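Local coordinates for protein indole-3-acetic acid-amido synthetase GH3.15 (Arabidopsis thaliana, PDB 6E1Q) that catalyses the ATP-dependent conjugation of the auxin precursor indole-3-butyric acid, and of the herbicide 2,4-DB, to amino acids, chiefly glutamine, at residues 37-42 with 85-90; 109-114 with 397-402; 57-62 with 354-359; 19-24 with 414-419. One frame throughout, in Å; residues are numbered along the deposited sequence.

Interaction 1 (37-42 with 85-90); sequences SRNAQT and LICDRP
The side-chain amide of Asn39 and the carboxylate of Asp88 cross at about a right angle, their planes 79° apart, and Asn39 ND2 lies at the edge of the Arg89 guanidinium, near its plane, 4.4 Å from NH2 and not bonded to it. In one of two modelled conformers, Cys87 SG lies over one face of that guanidinium, 3.8 Å above the plane and displaced toward the rim. The one hydrogen bond between the two segments runs from Asp88 N to Asn39 OD1 at 2.8 Å, with the donor nearly in line with the amide C=O (167°). Asp88 CB packs on Arg38 O at 3.1 Å, while OD1 receives Arg89 NE at 2.9 Å on its syn side in a salt bridge, with OD1 lying out of the guanidinium plane of Arg89. Asn39 is where the chain leaves helix 24-38, and it starts a type I turn ending at Thr42, the N-cap of helix 43-49; segment 85-90, leading into strand 91-97, lies against the turn between these helices. Thr42 OG1 sits between its backbone N and carbonyl carbon (chi1 63°), from where it bonds Asn39 O at 2.9 Å and caps Leu45 N. The same torsion lays the CG2 methyl on the peptide between Ile86 and Cys87, 3.5 Å from Cys87 N. Asn39 ND2 bonds back to Ile35 O, which fixes the amide's rotation, and Arg89 NH2 reaches Phe398 O.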
loop_
_atom_site.group_PDB
_atom_site.type_symbol
_atom_site.label_atom_id
_atom_site.label_comp_id
_atom_site.label_asym_id
_atom_site.label_seq_id
_atom_site.Cartn_x
_atom_site.Cartn_y
_atom_site.Cartn_z
ATOM N N SER A 37 12.875 27.052 12.611
ATOM C CA SER A 37 13.749 28.179 12.287
ATOM C C SER A 37 13.689 28.509 10.799
ATOM O O SER A 37 13.518 29.670 10.420
ATOM C CB SER A 37 15.188 27.885 12.716
ATOM O OG SER A 37 15.250 27.442 14.060
ATOM N N ARG A 38 13.810 27.496 9.941
ATOM C CA ARG A 38 13.855 27.752 8.505
ATOM C C ARG A 38 12.515 28.246 7.971
ATOM O O ARG A 38 12.490 29.005 6.993
ATOM C CB ARG A 38 14.310 26.492 7.757
ATOM C CG ARG A 38 15.839 26.343 7.729
ATOM C CD ARG A 38 16.336 24.926 7.425
ATOM N NE ARG A 38 17.652 24.678 8.029
ATOM C CZ ARG A 38 18.296 23.507 8.016
ATOM N NH1 ARG A 38 17.762 22.442 7.427
ATOM N NH2 ARG A 38 19.480 23.399 8.605
ATOM N N ASN A 39 11.401 27.858 8.601
ATOM C CA ASN A 39 10.071 28.185 8.096
ATOM C C ASN A 39 9.374 29.262 8.918
ATOM O O ASN A 39 8.152 29.421 8.815
ATOM C CB ASN A 39 9.206 26.925 8.034
ATOM C CG ASN A 39 9.723 25.928 7.024
ATOM O OD1 ASN A 39 9.651 26.157 5.815
ATOM N ND2 ASN A 39 10.260 24.817 7.513
ATOM N N ALA A 40 10.141 30.028 9.698
ATOM C CA ALA A 40 9.571 30.972 10.653
ATOM C C ALA A 40 8.820 32.112 9.976
ATOM O O ALA A 40 7.944 32.726 10.596
ATOM C CB ALA A 40 10.681 31.541 11.542
ATOM N N GLN A 41 9.156 32.443 8.732
ATOM C CA GLN A 41 8.474 33.538 8.061
ATOM C C GLN A 41 7.475 33.058 7.014
ATOM O O GLN A 41 6.948 33.885 6.263
ATOM C CB GLN A 41 9.487 34.505 7.445
ATOM C CG GLN A 41 10.315 35.273 8.488
ATOM C CD GLN A 41 9.459 36.174 9.386
ATOM O OE1 GLN A 41 9.276 35.894 10.576
ATOM N NE2 GLN A 41 8.935 37.259 8.818
ATOM N N THR A 42 7.190 31.753 6.949
ATOM C CA THR A 42 6.085 31.297 6.109
ATOM C C THR A 42 4.771 31.873 6.629
ATOM O O THR A 42 4.626 32.184 7.816
ATOM C CB THR A 42 5.975 29.767 6.072
ATOM O OG1 THR A 42 5.682 29.262 7.386
ATOM C CG2 THR A 42 7.245 29.135 5.531
ATOM N N LEU A 85 3.790 30.315 1.515
ATOM C CA LEU A 85 2.587 30.122 2.319
ATOM C C LEU A 85 2.845 29.079 3.404
ATOM O O LEU A 85 2.354 29.208 4.531
ATOM C CB LEU A 85 1.411 29.671 1.443
ATOM C CG LEU A 85 0.883 30.546 0.307
ATOM C CD1 LEU A 85 -0.582 30.213 -0.026
ATOM C CD2 LEU A 85 1.036 32.009 0.615
ATOM N N ILE A 86 3.601 28.027 3.073
ATOM C CA ILE A 86 3.814 26.913 3.993
ATOM C C ILE A 86 5.273 26.488 4.111
ATOM O O ILE A 86 5.647 25.859 5.118
ATOM C CB ILE A 86 2.953 25.690 3.585
ATOM C CG1 ILE A 86 3.413 25.166 2.220
ATOM C CG2 ILE A 86 1.478 26.028 3.583
ATOM C CD1 ILE A 86 2.749 23.886 1.772
ATOM N N CYS A 87 6.138 26.789 3.149
ATOM C CA CYS A 87 7.465 26.194 3.109
ATOM C C CYS A 87 8.479 27.219 2.626
ATOM O O CYS A 87 8.219 27.962 1.676
ATOM C CB CYS A 87 7.480 24.952 2.191
ATOM S SG CYS A 87 8.974 23.960 2.340
ATOM N N ASP A 88 9.639 27.252 3.285
ATOM C CA ASP A 88 10.707 28.170 2.906
ATOM C C ASP A 88 11.470 27.714 1.670
ATOM O O ASP A 88 12.334 28.452 1.184
ATOM C CB ASP A 88 11.693 28.360 4.064
ATOM C CG ASP A 88 12.723 27.234 4.158
ATOM O OD1 ASP A 88 12.352 26.059 3.953
ATOM O OD2 ASP A 88 13.911 27.523 4.428
ATOM N N ARG A 89 11.202 26.519 1.169
ATOM C CA ARG A 89 11.811 26.054 -0.062
ATOM C C ARG A 89 10.747 25.861 -1.134
ATOM O O ARG A 89 9.568 25.660 -0.820
ATOM C CB ARG A 89 12.594 24.755 0.181
ATOM C CG ARG A 89 13.944 25.022 0.869
ATOM C CD ARG A 89 14.424 23.869 1.738
ATOM N NE ARG A 89 13.585 23.692 2.920
ATOM C CZ ARG A 89 12.789 22.644 3.115
ATOM N NH1 ARG A 89 12.743 21.676 2.209
ATOM N NH2 ARG A 89 12.045 22.562 4.214
ATOM N N PRO A 90 11.122 25.939 -2.412
ATOM C CA PRO A 90 10.127 25.783 -3.477
ATOM C C PRO A 90 9.478 24.406 -3.453
ATOM O O PRO A 90 10.110 23.403 -3.118
ATOM C CB PRO A 90 10.938 26.010 -4.767
ATOM C CG PRO A 90 12.372 26.007 -4.358
ATOM C CD PRO A 90 12.420 26.406 -2.926
#

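Interaction 2 (109-114 with 397-402)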
loop_
_atom_site.group_PDB
_atom_site.type_symbol
_atom_site.label_atom_id
_atom_site.label_comp_id
_atom_site.label_asym_id
_atom_site.label_seq_id
_atom_site.Cartn_x
_atom_site.Cartn_y
_atom_site.Cartn_z
ATOM N N PRO A 109 2.257 18.649 -1.080
ATOM C CA PRO A 109 3.501 19.286 -1.539
ATOM C C PRO A 109 4.724 18.442 -1.217
ATOM O O PRO A 109 4.780 17.777 -0.182
ATOM C CB PRO A 109 3.531 20.613 -0.769
ATOM C CG PRO A 109 2.101 20.855 -0.369
ATOM C CD PRO A 109 1.504 19.493 -0.139
ATOM N N LEU A 110 5.708 18.483 -2.128
ATOM C CA LEU A 110 7.013 17.862 -1.930
ATOM C C LEU A 110 8.089 18.834 -2.396
ATOM O O LEU A 110 8.035 19.327 -3.525
ATOM C CB LEU A 110 7.122 16.541 -2.702
ATOM C CG LEU A 110 8.438 15.767 -2.574
ATOM C CD1 LEU A 110 8.652 15.300 -1.141
ATOM C CD2 LEU A 110 8.487 14.578 -3.540
ATOM N N THR A 111 9.050 19.128 -1.524
ATOM C CA THR A 111 10.228 19.884 -1.927
ATOM C C THR A 111 11.325 18.939 -2.436
ATOM O O THR A 111 11.352 17.739 -2.129
ATOM C CB THR A 111 10.764 20.732 -0.769
ATOM O OG1 THR A 111 11.209 19.876 0.289
ATOM C CG2 THR A 111 9.682 21.646 -0.226
ATOM N N THR A 112 12.233 19.507 -3.234
ATOM C CA THR A 112 13.329 18.736 -3.820
ATOM C C THR A 112 14.248 18.165 -2.739
ATOM O O THR A 112 14.691 17.010 -2.829
ATOM C CB THR A 112 14.111 19.623 -4.798
ATOM O OG1 THR A 112 13.350 19.797 -6.000
ATOM C CG2 THR A 112 15.464 19.008 -5.152
ATOM N N GLU A 113 14.519 18.953 -1.701
ATOM C CA GLU A 113 15.346 18.494 -0.592
ATOM C C GLU A 113 14.686 17.327 0.132
ATOM O O GLU A 113 15.338 16.315 0.428
ATOM C CB GLU A 113 15.604 19.652 0.377
ATOM C CG GLU A 113 16.470 20.794 -0.186
ATOM C CD GLU A 113 15.708 21.792 -1.079
ATOM O OE1 GLU A 113 14.527 21.547 -1.430
ATOM O OE2 GLU A 113 16.309 22.833 -1.433
ATOM N N ASP A 114 13.396 17.470 0.453
ATOM C CA ASP A 114 12.652 16.376 1.067
ATOM C C ASP A 114 12.758 15.121 0.206
ATOM O O ASP A 114 13.073 14.039 0.708
ATOM C CB ASP A 114 11.194 16.808 1.291
ATOM C CG ASP A 114 10.376 15.797 2.101
ATOM O OD1 ASP A 114 10.756 14.611 2.170
ATOM O OD2 ASP A 114 9.320 16.184 2.659
ATOM N N THR A 397 6.849 18.272 9.002
ATOM C CA THR A 397 7.792 18.022 7.944
ATOM C C THR A 397 8.532 19.167 7.332
ATOM O O THR A 397 8.348 20.264 7.675
ATOM C CB THR A 397 7.087 17.306 6.769
ATOM O OG1 THR A 397 6.375 18.240 6.003
ATOM C CG2 THR A 397 6.106 16.341 7.240
ATOM N N PHE A 398 9.385 18.810 6.406
ATOM C CA PHE A 398 10.186 19.720 5.651
ATOM C C PHE A 398 9.536 20.180 4.356
ATOM O O PHE A 398 10.135 20.887 3.635
ATOM C CB PHE A 398 11.524 19.105 5.319
ATOM C CG PHE A 398 12.460 18.968 6.482
ATOM C CD1 PHE A 398 13.158 20.033 6.942
ATOM C CD2 PHE A 398 12.646 17.768 7.088
ATOM C CE1 PHE A 398 14.019 19.914 7.972
ATOM C CE2 PHE A 398 13.505 17.650 8.147
ATOM C CZ PHE A 398 14.182 18.726 8.588
ATOM N N SER A 399 8.334 19.741 4.054
ATOM C CA SER A 399 7.581 20.173 2.879
ATOM C C SER A 399 6.264 20.850 3.265
ATOM O O SER A 399 5.252 20.676 2.586
ATOM C CB SER A 399 7.322 18.988 1.944
ATOM O OG SER A 399 8.524 18.615 1.275
ATOM N N GLY A 400 6.250 21.594 4.376
ATOM C CA GLY A 400 5.139 22.478 4.675
ATOM C C GLY A 400 3.963 21.883 5.423
ATOM O O GLY A 400 2.883 22.480 5.406
ATOM N N LEU A 401 4.125 20.744 6.093
ATOM C CA LEU A 401 3.102 20.225 6.999
ATOM C C LEU A 401 3.575 20.343 8.446
ATOM O O LEU A 401 4.739 20.057 8.760
ATOM C CB LEU A 401 2.768 18.773 6.671
ATOM C CG LEU A 401 2.289 18.570 5.228
ATOM C CD1 LEU A 401 2.044 17.103 4.967
ATOM C CD2 LEU A 401 1.026 19.388 4.960
ATOM N N TYR A 402 2.661 20.751 9.329
ATOM C CA TYR A 402 2.973 21.012 10.726
ATOM C C TYR A 402 1.913 20.337 11.579
ATOM O O TYR A 402 0.727 20.659 11.457
ATOM C CB TYR A 402 3.027 22.520 10.985
ATOM C CG TYR A 402 3.989 23.208 10.053
ATOM C CD1 TYR A 402 5.345 23.272 10.358
ATOM C CD2 TYR A 402 3.553 23.762 8.852
ATOM C CE1 TYR A 402 6.237 23.890 9.507
ATOM C CE2 TYR A 402 4.440 24.392 7.987
ATOM C CZ TYR A 402 5.782 24.446 8.326
ATOM O OH TYR A 402 6.691 25.046 7.495
HETATM O O HOH W 1 3.641 18.415 2.146
#
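Ser399 OG is the hub of this contact, gripped by three partners from segment 109-114. Thr111 N donates to it at 2.9 Å along a nearly straight bond (166°), Thr111 OG1 donates to it at 3.1 Å, and Ser399 OG in turn gives its proton to Asp114 OD2 at 2.9 Å. That carboxylate oxygen is met on its anti side, 21° out of the carboxylate plane. Asp114 reaches the serine because its CG stands opposite the backbone N (chi1 -172°). One layer out, Thr111 is the N-cap of helix 112-132: its OG1 accepts from Asp114 N at 3.3 Å, so one hydroxyl caps the helix and donates to the serine. Water 1 bridges the backbones, donating to Pro109 O and to Ser399 O. On the central-domain side, Thr397 OG1 accepts from Ser399 N at 3.1 Å in an ST turn that sets the serine's backbone, and Gly400 follows with a positive phi, a backbone setting suited to glycine. Farther out, Arg118 forms a salt bridge with Asp114 OD1. The strand-to-helix junction of the N-terminal domain is thus locked to the 397-402 loop through a buried serine. With one proton given and two received, Ser399 OG has its polarity satisfied, while the Arg118 salt bridge probably favours a charged Asp114 as the acceptor.

Interaction 3 (57-62 with 354-359); sequences NFKKNV and MGYFEF
Phe58 and Tyr356 both carry their rings opposite the backbone N, which throws each side chain across the gap between helix and strand. The two side chains run past each other in opposite senses, with ring planes at 88°, and the closest atoms, Phe58 CE2 and Tyr356 CE2, are 4.0 Å apart. Lys59 instead bends at its second torsion (chi2 -117°), and the remainder of its chain runs out straight to bring NZ to Glu358. There Lys59 NZ bonds Glu358 OE2 at 2.8 Å in a salt bridge, on the anti side and 16° out of the carboxylate plane. The other carboxylate oxygen, Glu358 OE1, lies at the edge of the Phe58 ring, 3.7 Å from CE2, where the ring's C-H dipoles would favour a negative atom. These four side chains span a wide separation: the axes of helix 57-61 and strand 356-359 come no closer than 13.0 Å, so between these two segments, one from the N-terminal domain and one from the central-domain sheet, the contact is made by side chains. Tyr356 and Glu358, two residues apart on the strand, project from the same side of it. Lys59 CE rests 3.8 Å from Tyr356 OH, the two side chains crossing at about a right angle. Charge continues beyond the pair, since Lys59 NZ has a second salt bridge to Asp381 and Glu358 OE2 one to Arg403. Leu32 of helix 24-38 packs against both rings.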
loop_
_atom_site.group_PDB
_atom_site.type_symbol
_atom_site.label_atom_id
_atom_site.label_comp_id
_atom_site.label_asym_id
_atom_site.label_seq_id
_atom_site.Cartn_x
_atom_site.Cartn_y
_atom_site.Cartn_z
ATOM N N ASN A 57 6.419 26.591 22.785
ATOM C CA ASN A 57 5.527 27.439 22.005
ATOM C C ASN A 57 4.935 26.677 20.825
ATOM O O ASN A 57 3.780 26.905 20.445
ATOM C CB ASN A 57 6.268 28.684 21.527
ATOM C CG ASN A 57 6.310 29.768 22.585
ATOM O OD1 ASN A 57 5.286 30.116 23.170
ATOM N ND2 ASN A 57 7.500 30.307 22.840
ATOM N N PHE A 58 5.713 25.767 20.235
ATOM C CA PHE A 58 5.198 24.908 19.177
ATOM C C PHE A 58 4.004 24.104 19.676
ATOM O O PHE A 58 2.923 24.141 19.078
ATOM C CB PHE A 58 6.335 24.005 18.681
ATOM C CG PHE A 58 5.915 22.947 17.691
ATOM C CD1 PHE A 58 5.892 23.216 16.333
ATOM C CD2 PHE A 58 5.625 21.659 18.117
ATOM C CE1 PHE A 58 5.538 22.240 15.426
ATOM C CE2 PHE A 58 5.270 20.679 17.210
ATOM C CZ PHE A 58 5.250 20.962 15.863
ATOM N N LYS A 59 4.166 23.417 20.814
ATOM C CA LYS A 59 3.113 22.541 21.321
ATOM C C LYS A 59 1.881 23.325 21.737
ATOM O O LYS A 59 0.757 22.844 21.564
ATOM C CB LYS A 59 3.638 21.705 22.494
ATOM C CG LYS A 59 4.794 20.757 22.139
ATOM C CD LYS A 59 4.402 19.287 22.340
ATOM C CE LYS A 59 5.572 18.332 22.104
ATOM N NZ LYS A 59 5.125 16.919 21.818
ATOM N N LYS A 60 2.071 24.541 22.257
ATOM C CA LYS A 60 0.965 25.367 22.720
ATOM C C LYS A 60 0.207 26.029 21.568
ATOM O O LYS A 60 -1.026 26.064 21.583
ATOM C CB LYS A 60 1.489 26.432 23.685
ATOM C CG LYS A 60 0.422 27.073 24.561
ATOM C CD LYS A 60 0.429 28.598 24.467
ATOM C CE LYS A 60 1.831 29.179 24.606
ATOM N NZ LYS A 60 1.904 30.593 24.121
ATOM N N ASN A 61 0.912 26.554 20.561
ATOM C CA ASN A 61 0.284 27.476 19.617
ATOM C C ASN A 61 -0.023 26.887 18.245
ATOM O O ASN A 61 -0.843 27.458 17.522
ATOM C CB ASN A 61 1.161 28.715 19.407
ATOM C CG ASN A 61 1.246 29.575 20.639
ATOM O OD1 ASN A 61 0.379 29.511 21.512
ATOM N ND2 ASN A 61 2.289 30.394 20.719
ATOM N N VAL A 62 0.622 25.803 17.851
ATOM C CA VAL A 62 0.406 25.216 16.517
ATOM C C VAL A 62 -0.657 24.147 16.658
ATOM O O VAL A 62 -0.496 23.211 17.448
ATOM C CB VAL A 62 1.711 24.645 15.948
ATOM C CG1 VAL A 62 1.437 23.898 14.643
ATOM C CG2 VAL A 62 2.735 25.774 15.748
ATOM N N MET A 354 13.729 11.953 9.648
ATOM C CA MET A 354 12.846 12.152 8.501
ATOM C C MET A 354 11.738 13.165 8.766
ATOM O O MET A 354 11.004 13.515 7.839
ATOM C CB MET A 354 12.228 10.817 8.076
ATOM C CG MET A 354 13.275 9.750 7.788
ATOM S SD MET A 354 14.470 10.301 6.532
ATOM C CE MET A 354 13.382 10.379 5.106
ATOM N N GLY A 355 11.620 13.650 9.989
ATOM C CA GLY A 355 10.561 14.563 10.367
ATOM C C GLY A 355 10.437 14.581 11.869
ATOM O O GLY A 355 11.092 13.817 12.570
ATOM N N TYR A 356 9.613 15.499 12.363
ATOM C CA TYR A 356 9.284 15.557 13.785
ATOM C C TYR A 356 7.958 14.841 13.991
ATOM O O TYR A 356 6.946 15.217 13.387
ATOM C CB TYR A 356 9.197 16.997 14.300
ATOM C CG TYR A 356 8.998 17.081 15.806
ATOM C CD1 TYR A 356 10.054 16.844 16.680
ATOM C CD2 TYR A 356 7.750 17.375 16.352
ATOM C CE1 TYR A 356 9.880 16.912 18.049
ATOM C CE2 TYR A 356 7.563 17.440 17.730
ATOM C CZ TYR A 356 8.638 17.212 18.573
ATOM O OH TYR A 356 8.482 17.274 19.944
ATOM N N PHE A 357 7.966 13.824 14.848
ATOM C CA PHE A 357 6.880 12.855 14.937
ATOM C C PHE A 357 6.234 12.924 16.309
ATOM O O PHE A 357 6.892 12.668 17.323
ATOM C CB PHE A 357 7.393 11.438 14.677
ATOM C CG PHE A 357 8.038 11.257 13.333
ATOM C CD1 PHE A 357 7.275 11.279 12.178
ATOM C CD2 PHE A 357 9.396 11.045 13.224
ATOM C CE1 PHE A 357 7.865 11.111 10.942
ATOM C CE2 PHE A 357 9.983 10.862 12.005
ATOM C CZ PHE A 357 9.215 10.906 10.854
ATOM N N GLU A 358 4.952 13.259 16.342
ATOM C CA GLU A 358 4.147 13.146 17.548
ATOM C C GLU A 358 3.100 12.059 17.357
ATOM O O GLU A 358 2.897 11.537 16.257
ATOM C CB GLU A 358 3.484 14.481 17.896
ATOM C CG GLU A 358 4.484 15.579 18.238
ATOM C CD GLU A 358 3.818 16.934 18.346
ATOM O OE1 GLU A 358 3.414 17.482 17.296
ATOM O OE2 GLU A 358 3.694 17.447 19.479
ATOM N N PHE A 359 2.429 11.707 18.447
ATOM C CA PHE A 359 1.508 10.578 18.396
ATOM C C PHE A 359 0.275 10.898 19.215
ATOM O O PHE A 359 0.368 11.218 20.403
ATOM C CB PHE A 359 2.185 9.293 18.867
ATOM C CG PHE A 359 3.270 8.850 17.932
ATOM C CD1 PHE A 359 4.556 9.351 18.065
ATOM C CD2 PHE A 359 2.980 8.027 16.852
ATOM C CE1 PHE A 359 5.547 8.998 17.164
ATOM C CE2 PHE A 359 3.963 7.662 15.960
ATOM C CZ PHE A 359 5.252 8.151 16.122
#

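Interaction 4 (19-24 with 414-419)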
loop_
_atom_site.group_PDB
_atom_site.type_symbol
_atom_site.label_atom_id
_atom_site.label_comp_id
_atom_site.label_asym_id
_atom_site.label_seq_id
_atom_site.Cartn_x
_atom_site.Cartn_y
_atom_site.Cartn_z
ATOM N N ASP A 19 23.427 4.830 15.008
ATOM C CA ASP A 19 23.400 6.203 15.516
ATOM C C ASP A 19 21.997 6.794 15.461
ATOM O O ASP A 19 21.513 7.361 16.451
ATOM C CB ASP A 19 24.356 7.095 14.715
ATOM C CG ASP A 19 25.803 6.661 14.826
ATOM O OD1 ASP A 19 26.110 5.769 15.651
ATOM O OD2 ASP A 19 26.633 7.204 14.062
ATOM N N LEU A 20 21.336 6.680 14.297
ATOM C CA LEU A 20 20.037 7.316 14.089
ATOM C C LEU A 20 18.974 6.780 15.037
ATOM O O LEU A 20 18.072 7.523 15.425
ATOM C CB LEU A 20 19.567 7.119 12.647
ATOM C CG LEU A 20 20.350 7.885 11.579
ATOM C CD1 LEU A 20 19.901 7.472 10.168
ATOM C CD2 LEU A 20 20.200 9.382 11.760
ATOM N N THR A 21 19.040 5.503 15.404
ATOM C CA THR A 21 18.050 4.916 16.303
ATOM C C THR A 21 18.486 4.950 17.764
ATOM O O THR A 21 17.753 4.463 18.633
ATOM C CB THR A 21 17.750 3.483 15.870
ATOM O OG1 THR A 21 18.976 2.745 15.777
ATOM C CG2 THR A 21 17.067 3.490 14.499
ATOM N N THR A 22 19.657 5.519 18.057
ATOM C CA THR A 22 20.143 5.648 19.428
ATOM C C THR A 22 19.958 7.061 19.971
ATOM O O THR A 22 19.487 7.240 21.092
ATOM C CB THR A 22 21.623 5.234 19.502
ATOM O OG1 THR A 22 21.736 3.852 19.136
ATOM C CG2 THR A 22 22.222 5.451 20.925
ATOM N N ASN A 23 20.293 8.072 19.181
ATOM C CA ASN A 23 20.198 9.465 19.615
ATOM C C ASN A 23 18.861 10.083 19.227
ATOM O O ASN A 23 18.789 11.173 18.656
ATOM C CB ASN A 23 21.362 10.252 19.038
ATOM C CG ASN A 23 22.678 9.614 19.369
ATOM O OD1 ASN A 23 22.953 9.352 20.532
ATOM N ND2 ASN A 23 23.492 9.340 18.355
ATOM N N VAL A 24 17.786 9.383 19.582
ATOM C CA VAL A 24 16.471 9.724 19.047
ATOM C C VAL A 24 15.998 11.069 19.593
ATOM O O VAL A 24 15.565 11.943 18.837
ATOM C CB VAL A 24 15.479 8.584 19.347
ATOM C CG1 VAL A 24 14.113 8.851 18.703
ATOM C CG2 VAL A 24 16.063 7.233 18.862
ATOM N N GLY A 414 7.599 -1.957 20.821
ATOM C CA GLY A 414 8.912 -2.109 21.425
ATOM C C GLY A 414 9.860 -1.014 20.950
ATOM O O GLY A 414 9.438 -0.001 20.397
ATOM N N PHE A 415 11.145 -1.257 21.178
ATOM C CA PHE A 415 12.199 -0.294 20.890
ATOM C C PHE A 415 13.337 -0.980 20.146
ATOM O O PHE A 415 13.796 -2.050 20.563
ATOM C CB PHE A 415 12.737 0.317 22.183
ATOM C CG PHE A 415 11.698 1.037 23.001
ATOM C CD1 PHE A 415 11.233 2.284 22.610
ATOM C CD2 PHE A 415 11.200 0.473 24.166
ATOM C CE1 PHE A 415 10.288 2.960 23.364
ATOM C CE2 PHE A 415 10.261 1.145 24.933
ATOM C CZ PHE A 415 9.808 2.390 24.528
ATOM N N TYR A 416 13.771 -0.378 19.036
ATOM C CA TYR A 416 15.025 -0.731 18.376
ATOM C C TYR A 416 16.043 0.297 18.841
ATOM O O TYR A 416 15.934 1.478 18.492
ATOM C CB TYR A 416 14.885 -0.736 16.848
ATOM C CG TYR A 416 16.144 -1.219 16.153
ATOM C CD1 TYR A 416 16.349 -2.570 15.901
ATOM C CD2 TYR A 416 17.154 -0.323 15.793
ATOM C CE1 TYR A 416 17.518 -3.021 15.290
ATOM C CE2 TYR A 416 18.324 -0.761 15.177
ATOM C CZ TYR A 416 18.500 -2.107 14.932
ATOM O OH TYR A 416 19.658 -2.551 14.341
ATOM N N ASN A 417 17.012 -0.140 19.651
ATOM C CA ASN A 417 17.801 0.784 20.463
ATOM C C ASN A 417 16.867 1.729 21.226
ATOM O O ASN A 417 16.073 1.268 22.051
ATOM C CB ASN A 417 18.802 1.538 19.590
ATOM C CG ASN A 417 19.828 0.610 18.970
ATOM O OD1 ASN A 417 20.341 -0.285 19.635
ATOM N ND2 ASN A 417 20.103 0.792 17.680
ATOM N N ASN A 418 16.925 3.038 20.974
ATOM C CA ASN A 418 15.990 3.970 21.598
ATOM C C ASN A 418 14.844 4.390 20.687
ATOM O O ASN A 418 14.059 5.261 21.062
ATOM C CB ASN A 418 16.712 5.216 22.111
ATOM C CG ASN A 418 17.680 4.904 23.236
ATOM O OD1 ASN A 418 17.387 4.087 24.104
ATOM N ND2 ASN A 418 18.825 5.566 23.238
ATOM N N ALA A 419 14.739 3.825 19.492
ATOM C CA ALA A 419 13.691 4.239 18.577
ATOM C C ALA A 419 12.492 3.306 18.701
ATOM O O ALA A 419 12.633 2.096 18.450
ATOM C CB ALA A 419 14.219 4.246 17.142
#
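Asn417 and Asn418, the central residues of a type II' turn from Tyr416 to Ala419, bond to Thr21 and Thr22, and the unusual feature is that Asn417, a non-glycine residue, holds the turn's second position with a positive phi of 50°. The turn packs on residues 21-24, at or just past the last turn of helix 10-22. Its backbone supplies one bond: Asn418 N donates to Thr21 O at 2.9 Å. Ala419 N also approaches Thr21 O, but at a poor angle; it is instead bonded to Tyr416 O, closing the turn. The two asparagine side chains grip their partners at separate points. Asn417 ND2 donates to Thr21 OG1 at 3.0 Å, with the oxygen lying in the amide plane. Asn418 ND2 reaches Thr22 O at 2.8 Å, almost straight at 173° and directed at a lone pair of the carbonyl. Both amides have CG turned away from the carbonyl carbon, beside the backbone N (chi1 near -65°), a shared setting that points the pair at segment 19-24. Thr21 OG1 also bonds Leu17 O, and Asn417 ND2 has a further partner in Glu18, whose carboxylate also meets Tyr416 OH. Thr21 CB and OG1 lie at the edge of the Tyr416 ring, OG1 3.6 Å from CD2. The apolar part joins Val24 CG2 to Ala419 CB at 3.9 Å and Thr21 CB to the same methyl at 3.8 Å. The Thr21 and Thr22 carbonyls thus accept bonds from the hairpin that connects antiparallel strands 404-416 and 419-427, joining the N-terminal helix to a beta-hairpin of the central domain.

In the fold
Starting from the N terminus, helix 10-22 enters interaction 4, whose partner hairpin comes 390 residues later, so its loop encloses the other three. Helix 24-38 then leads into interaction 1, which closes over a mostly helical loop of 42 residues, all within the N-terminal domain. Helix 55-61, inside that loop, opens interaction 3, whose partner strand lies far beyond; interactions 1 and 3 therefore cross. Interaction 2 opens after interaction 1 has closed and crosses interaction 3. Interactions 1 and 2 adjoin, with Ile86 O 2.7 Å from Tyr402 OH, and Tyr402 CB packs on Val62 CG1 between interactions 2 and 3. Interactions 2, 3 and 4 tie N-terminal and central domains together.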